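Local coordinates for protein precorrin-8x Methyl Mutase (Thermus thermophilus, PDB 1V9C) that probably catalyses the methyl migration that converts precorrin-8X to hydrogenobyrinate, a step in adenosylcobalamin biosynthesis, at residues Arg86-Glu91 and Arg202-Gly207; Leu96-Val101 and Val117-Glu122. All coordinates share one frame; numbering follows the deposited sequence.

Interaction 1: residues Arg86-Glu91 and Arg202-Gly207. With SO4 (sulfate ion), chain F.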
loop_
_atom_site.group_PDB
_atom_site.type_symbol
_atom_site.label_atom_id
_atom_site.label_comp_id
_atom_site.label_asym_id
_atom_site.label_seq_id
_atom_site.Cartn_x
_atom_site.Cartn_y
_atom_site.Cartn_z
ATOM N N ARG B 86 -6.719 17.912 -4.905
ATOM C CA ARG B 86 -7.425 19.107 -5.353
ATOM C C ARG B 86 -7.147 20.385 -4.568
ATOM O O ARG B 86 -7.211 21.472 -5.124
ATOM C CB ARG B 86 -8.939 18.844 -5.360
ATOM C CG ARG B 86 -9.775 19.935 -6.052
ATOM C CD ARG B 86 -11.257 19.760 -5.748
ATOM N NE ARG B 86 -11.747 18.425 -6.075
ATOM C CZ ARG B 86 -12.933 17.959 -5.688
ATOM N NH1 ARG B 86 -13.737 18.729 -4.970
ATOM N NH2 ARG B 86 -13.308 16.723 -5.992
ATOM N N LEU B 87 -6.839 20.271 -3.281
ATOM C CA LEU B 87 -6.579 21.460 -2.475
ATOM C C LEU B 87 -5.570 22.419 -3.116
ATOM O O LEU B 87 -5.852 23.605 -3.273
ATOM C CB LEU B 87 -6.123 21.062 -1.066
ATOM C CG LEU B 87 -7.248 20.735 -0.069
ATOM C CD1 LEU B 87 -8.267 19.786 -0.693
ATOM C CD2 LEU B 87 -6.649 20.124 1.188
ATOM N N PHE B 88 -4.392 21.921 -3.473
ATOM C CA PHE B 88 -3.399 22.774 -4.104
ATOM C C PHE B 88 -3.093 22.251 -5.504
ATOM O O PHE B 88 -2.076 22.606 -6.093
ATOM C CB PHE B 88 -2.105 22.824 -3.283
ATOM C CG PHE B 88 -2.308 23.202 -1.839
ATOM C CD1 PHE B 88 -2.644 22.234 -0.891
ATOM C CD2 PHE B 88 -2.161 24.525 -1.423
ATOM C CE1 PHE B 88 -2.829 22.576 0.455
ATOM C CE2 PHE B 88 -2.344 24.882 -0.079
ATOM C CZ PHE B 88 -2.679 23.901 0.862
ATOM N N GLY B 89 -3.987 21.413 -6.030
ATOM C CA GLY B 89 -3.804 20.844 -7.352
ATOM C C GLY B 89 -2.388 20.358 -7.614
ATOM O O GLY B 89 -1.659 20.955 -8.404
ATOM N N ASN B 90 -1.985 19.281 -6.950
ATOM C CA ASN B 90 -0.644 18.738 -7.145
ATOM C C ASN B 90 -0.712 17.549 -8.101
ATOM O O ASN B 90 -1.156 16.459 -7.728
ATOM C CB ASN B 90 -0.037 18.304 -5.809
ATOM C CG ASN B 90 0.039 19.430 -4.809
ATOM O OD1 ASN B 90 -0.911 19.689 -4.073
ATOM N ND2 ASN B 90 1.171 20.121 -4.784
ATOM N N GLU B 91 -0.274 17.766 -9.336
ATOM C CA GLU B 91 -0.300 16.715 -10.342
ATOM C C GLU B 91 0.534 15.524 -9.920
ATOM O O GLU B 91 1.617 15.686 -9.380
ATOM C CB GLU B 91 0.228 17.229 -11.680
ATOM C CG GLU B 91 0.312 16.152 -12.745
ATOM C CD GLU B 91 0.826 16.675 -14.087
ATOM O OE1 GLU B 91 0.825 15.906 -15.070
ATOM O OE2 GLU B 91 1.233 17.851 -14.159
ATOM N N ARG B 202 -2.386 17.855 4.425
ATOM C CA ARG B 202 -3.230 18.333 5.521
ATOM C C ARG B 202 -2.548 19.442 6.329
ATOM O O ARG B 202 -3.198 20.388 6.747
ATOM C CB ARG B 202 -3.598 17.180 6.455
ATOM C CG ARG B 202 -4.411 17.596 7.673
ATOM C CD ARG B 202 -5.801 18.054 7.267
ATOM N NE ARG B 202 -6.612 18.454 8.416
ATOM C CZ ARG B 202 -6.964 17.648 9.417
ATOM N NH1 ARG B 202 -6.581 16.378 9.430
ATOM N NH2 ARG B 202 -7.705 18.117 10.410
ATOM N N LEU B 203 -1.243 19.312 6.558
ATOM C CA LEU B 203 -0.498 20.321 7.309
ATOM C C LEU B 203 -0.472 21.605 6.499
ATOM O O LEU B 203 -0.595 22.694 7.042
ATOM C CB LEU B 203 0.946 19.867 7.558
ATOM C CG LEU B 203 1.299 19.085 8.822
ATOM C CD1 LEU B 203 2.715 18.529 8.699
ATOM C CD2 LEU B 203 1.180 19.993 10.032
ATOM N N ALA B 204 -0.303 21.463 5.192
ATOM C CA ALA B 204 -0.248 22.604 4.303
ATOM C C ALA B 204 -1.594 23.304 4.280
ATOM O O ALA B 204 -1.670 24.523 4.409
ATOM C CB ALA B 204 0.129 22.146 2.922
ATOM N N ALA B 205 -2.656 22.522 4.112
ATOM C CA ALA B 205 -4.008 23.060 4.082
ATOM C C ALA B 205 -4.268 23.867 5.355
ATOM O O ALA B 205 -4.914 24.913 5.324
ATOM C CB ALA B 205 -5.010 21.924 3.966
ATOM N N ASP B 206 -3.750 23.368 6.469
ATOM C CA ASP B 206 -3.904 24.019 7.764
ATOM C C ASP B 206 -2.768 25.018 8.011
ATOM O O ASP B 206 -2.455 25.364 9.153
ATOM C CB ASP B 206 -3.937 22.961 8.874
ATOM C CG ASP B 206 -5.126 22.014 8.737
ATOM O OD1 ASP B 206 -5.939 22.216 7.804
ATOM O OD2 ASP B 206 -5.253 21.074 9.556
ATOM N N GLY B 207 -2.158 25.469 6.921
ATOM C CA GLY B 207 -1.074 26.424 7.006
ATOM C C GLY B 207 0.004 26.110 8.023
ATOM O O GLY B 207 0.426 26.991 8.767
HETATM S S SO4 F . -7.225 14.438 6.121
HETATM O O1 SO4 F . -6.520 13.705 5.059
HETATM O O2 SO4 F . -7.783 15.692 5.582
HETATM O O3 SO4 F . -6.284 14.735 7.213
HETATM O O4 SO4 F . -8.318 13.603 6.647
#

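Interaction 2: residues Leu96-Val101 and Val117-Glu122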
loop_
_atom_site.group_PDB
_atom_site.type_symbol
_atom_site.label_atom_id
_atom_site.label_comp_id
_atom_site.label_asym_id
_atom_site.label_seq_id
_atom_site.Cartn_x
_atom_site.Cartn_y
_atom_site.Cartn_z
ATOM N N LEU B 96 7.630 4.839 -13.325
ATOM C CA LEU B 96 7.945 3.456 -13.696
ATOM C C LEU B 96 6.969 2.755 -14.633
ATOM O O LEU B 96 7.369 1.895 -15.417
ATOM C CB LEU B 96 8.143 2.598 -12.444
ATOM C CG LEU B 96 9.419 2.892 -11.658
ATOM C CD1 LEU B 96 9.548 1.881 -10.534
ATOM C CD2 LEU B 96 10.635 2.811 -12.570
ATOM N N ALA B 97 5.692 3.108 -14.558
ATOM C CA ALA B 97 4.704 2.489 -15.430
ATOM C C ALA B 97 4.350 3.430 -16.575
ATOM O O ALA B 97 3.473 3.129 -17.378
ATOM C CB ALA B 97 3.453 2.133 -14.639
ATOM N N HIS B 98 5.038 4.567 -16.639
ATOM C CA HIS B 98 4.800 5.566 -17.679
ATOM C C HIS B 98 5.090 4.985 -19.069
ATOM O O HIS B 98 6.060 4.245 -19.255
ATOM C CB HIS B 98 5.683 6.789 -17.425
ATOM C CG HIS B 98 5.222 8.027 -18.125
ATOM N ND1 HIS B 98 5.094 8.106 -19.494
ATOM C CD2 HIS B 98 4.867 9.243 -17.643
ATOM C CE1 HIS B 98 4.681 9.315 -19.827
ATOM N NE2 HIS B 98 4.536 10.026 -18.723
ATOM N N PRO B 99 4.244 5.313 -20.063
ATOM C CA PRO B 99 4.382 4.837 -21.444
ATOM C C PRO B 99 5.757 5.077 -22.066
ATOM O O PRO B 99 6.450 4.126 -22.439
ATOM C CB PRO B 99 3.282 5.598 -22.179
ATOM C CG PRO B 99 2.232 5.741 -21.139
ATOM C CD PRO B 99 3.038 6.146 -19.927
ATOM N N GLU B 100 6.142 6.347 -22.183
ATOM C CA GLU B 100 7.428 6.705 -22.763
ATOM C C GLU B 100 8.559 5.986 -22.054
ATOM O O GLU B 100 9.430 5.400 -22.700
ATOM C CB GLU B 100 7.647 8.219 -22.704
ATOM C CG GLU B 100 7.064 8.977 -23.898
ATOM C CD GLU B 100 5.809 9.768 -23.559
ATOM O OE1 GLU B 100 4.828 9.162 -23.074
ATOM O OE2 GLU B 100 5.802 11.000 -23.782
ATOM N N VAL B 101 8.529 6.028 -20.723
ATOM C CA VAL B 101 9.536 5.376 -19.892
ATOM C C VAL B 101 9.647 3.884 -20.199
ATOM O O VAL B 101 10.744 3.360 -20.415
ATOM C CB VAL B 101 9.211 5.539 -18.387
ATOM C CG1 VAL B 101 10.129 4.656 -17.560
ATOM C CG2 VAL B 101 9.367 6.993 -17.970
ATOM N N VAL B 117 13.922 8.179 -14.424
ATOM C CA VAL B 117 14.618 9.398 -14.012
ATOM C C VAL B 117 15.048 10.205 -15.240
ATOM O O VAL B 117 14.705 11.383 -15.378
ATOM C CB VAL B 117 15.878 9.079 -13.184
ATOM C CG1 VAL B 117 16.484 10.366 -12.659
ATOM C CG2 VAL B 117 15.536 8.145 -12.046
ATOM N N ALA B 118 15.808 9.559 -16.122
ATOM C CA ALA B 118 16.285 10.192 -17.347
ATOM C C ALA B 118 15.124 10.900 -18.023
ATOM O O ALA B 118 15.233 12.059 -18.416
ATOM C CB ALA B 118 16.877 9.144 -18.284
ATOM N N TYR B 119 14.008 10.194 -18.156
ATOM C CA TYR B 119 12.827 10.779 -18.767
ATOM C C TYR B 119 12.388 12.004 -17.968
ATOM O O TYR B 119 12.257 13.097 -18.518
ATOM C CB TYR B 119 11.681 9.775 -18.795
ATOM C CG TYR B 119 10.382 10.388 -19.270
ATOM C CD1 TYR B 119 10.110 10.524 -20.627
ATOM C CD2 TYR B 119 9.451 10.891 -18.357
ATOM C CE1 TYR B 119 8.948 11.148 -21.068
ATOM C CE2 TYR B 119 8.284 11.520 -18.791
ATOM C CZ TYR B 119 8.042 11.646 -20.149
ATOM O OH TYR B 119 6.903 12.275 -20.593
ATOM N N ALA B 120 12.162 11.802 -16.670
ATOM C CA ALA B 120 11.724 12.863 -15.767
ATOM C C ALA B 120 12.646 14.062 -15.834
ATOM O O ALA B 120 12.192 15.197 -15.924
ATOM C CB ALA B 120 11.667 12.346 -14.337
ATOM N N TRP B 121 13.944 13.809 -15.760
ATOM C CA TRP B 121 14.911 14.893 -15.824
ATOM C C TRP B 121 14.796 15.631 -17.154
ATOM O O TRP B 121 14.460 16.813 -17.186
ATOM C CB TRP B 121 16.332 14.357 -15.662
ATOM C CG TRP B 121 17.331 15.431 -15.359
ATOM C CD1 TRP B 121 17.064 16.739 -15.033
ATOM C CD2 TRP B 121 18.750 15.280 -15.276
ATOM N NE1 TRP B 121 18.232 17.403 -14.749
ATOM C CE2 TRP B 121 19.283 16.533 -14.890
ATOM C CE3 TRP B 121 19.624 14.207 -15.486
ATOM C CZ2 TRP B 121 20.655 16.741 -14.709
ATOM C CZ3 TRP B 121 20.990 14.412 -15.307
ATOM C CH2 TRP B 121 21.490 15.673 -14.921
ATOM N N GLU B 122 15.063 14.923 -18.246
ATOM C CA GLU B 122 14.994 15.519 -19.573
ATOM C C GLU B 122 13.754 16.380 -19.742
ATOM O O GLU B 122 13.835 17.491 -20.269
ATOM C CB GLU B 122 14.996 14.437 -20.653
ATOM C CG GLU B 122 16.241 13.569 -20.675
ATOM C CD GLU B 122 16.188 12.537 -21.779
ATOM O OE1 GLU B 122 17.072 11.653 -21.822
ATOM O OE2 GLU B 122 15.253 12.616 -22.607
#

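Interaction 1: residues Arg86-Glu91 and Arg202-Gly207
Phe88 reaches across to the last turn of helix 190-205 and sets the end of its ring against Ala204 and Ala205. The leading atom is CZ, 3.5 Å from the backbone N of Ala205. Both N and CA of Ala205 lie at the ring edge, near its plane. Phe88 CE1 adds an apolar contact with Ala204 CB at 3.9 Å. The ring points this way because CG is anti to the carbonyl carbon (chi1 -53°). Beside it, Leu87 CD2 touches Ala205 CB at 3.7 Å. The side-chain contacts are apolar, and the buried surface is small, 142 Å² in all. Each helix ends here in a Schellman motif, with Gly89 and Gly207 as the C-prime residues of positive phi. Arg202, whose CB points away from Phe88, bends at chi2 (68°). Its NH1 donates to sulfate O3 at 2.8 Å, and its NE forms a salt bridge to Asp206 OD2 at 3.2 Å. Arg35 also binds this sulfate, which probably came from the crystallisation liquor. Helix 55-65 packs against both segments: Ile63 touches both Phe88 and Ala204. After helix 82-88 the chain turns through Gly89 toward strand 92-94, and Glu91 already shares backbone hydrogen bonds with Ile69 of strand 69-71.

Interaction 2: residues Leu96-Val101 and Val117-Glu122
His98 ND1 accepts a weak capping bond from Glu100 N at 3.4 Å, with that nitrogen at the edge of the imidazole, in its plane. This makes His98 the N-cap of helix 99-107, and both residues of the cap touch Tyr119. The setting is two consecutive helices, 99-107 and 112-122, of the doubly wound alpha/beta fold. Tyr119 reaches from the second to the N-terminal turn of the first. Its CG is anti to the backbone N (chi1 173°), which carries the ring out to the His98-Glu100-Val101 side. The rings of His98 and Tyr119 meet obliquely, their planes 44° apart. Glu100 brings its aliphatic part close to the phenol, with CB 3.6 Å from Tyr119 CE1. Its bent chain then carries the carboxylate back to the hydroxyl end. There Tyr119 OH lies 3.6 Å from Glu100 OE2 and 3.8 Å from His98 NE2, close but not hydrogen-bonded to either. Val101 also touches Ala115 and Ala116 of helix 112-122. Val117, two residues before Tyr119, points away from this contact and packs on helix 137-147. Val101 CG2 meets the root of the tyrosine, 3.7 Å from Tyr119 CB, while at the other end Tyr119 CE2 stands 4.0 Å above one face of the His98 ring.

How the interactions relate
The two contacts do not touch. Their centres are 25 Å apart and their nearest atoms about 8 Å. Both segments of interaction 2 fall between the two segments of interaction 1 in the sequence. Strand 92-94, an outermost strand of the mixed six-stranded sheet within this chain, connects them: residues 86-91 lead into it and residues 96-101 follow it. Interaction 1 is long-range. It brings the end of helix 82-88 to the end of the last helix, 190-205. Interaction 2 is local, joining consecutive helices 99-107 and 112-122. In the doubly wound fold, the segment just before this strand thus meets the C-terminal helix, and the segment just after it takes part in a contact between two consecutive helices.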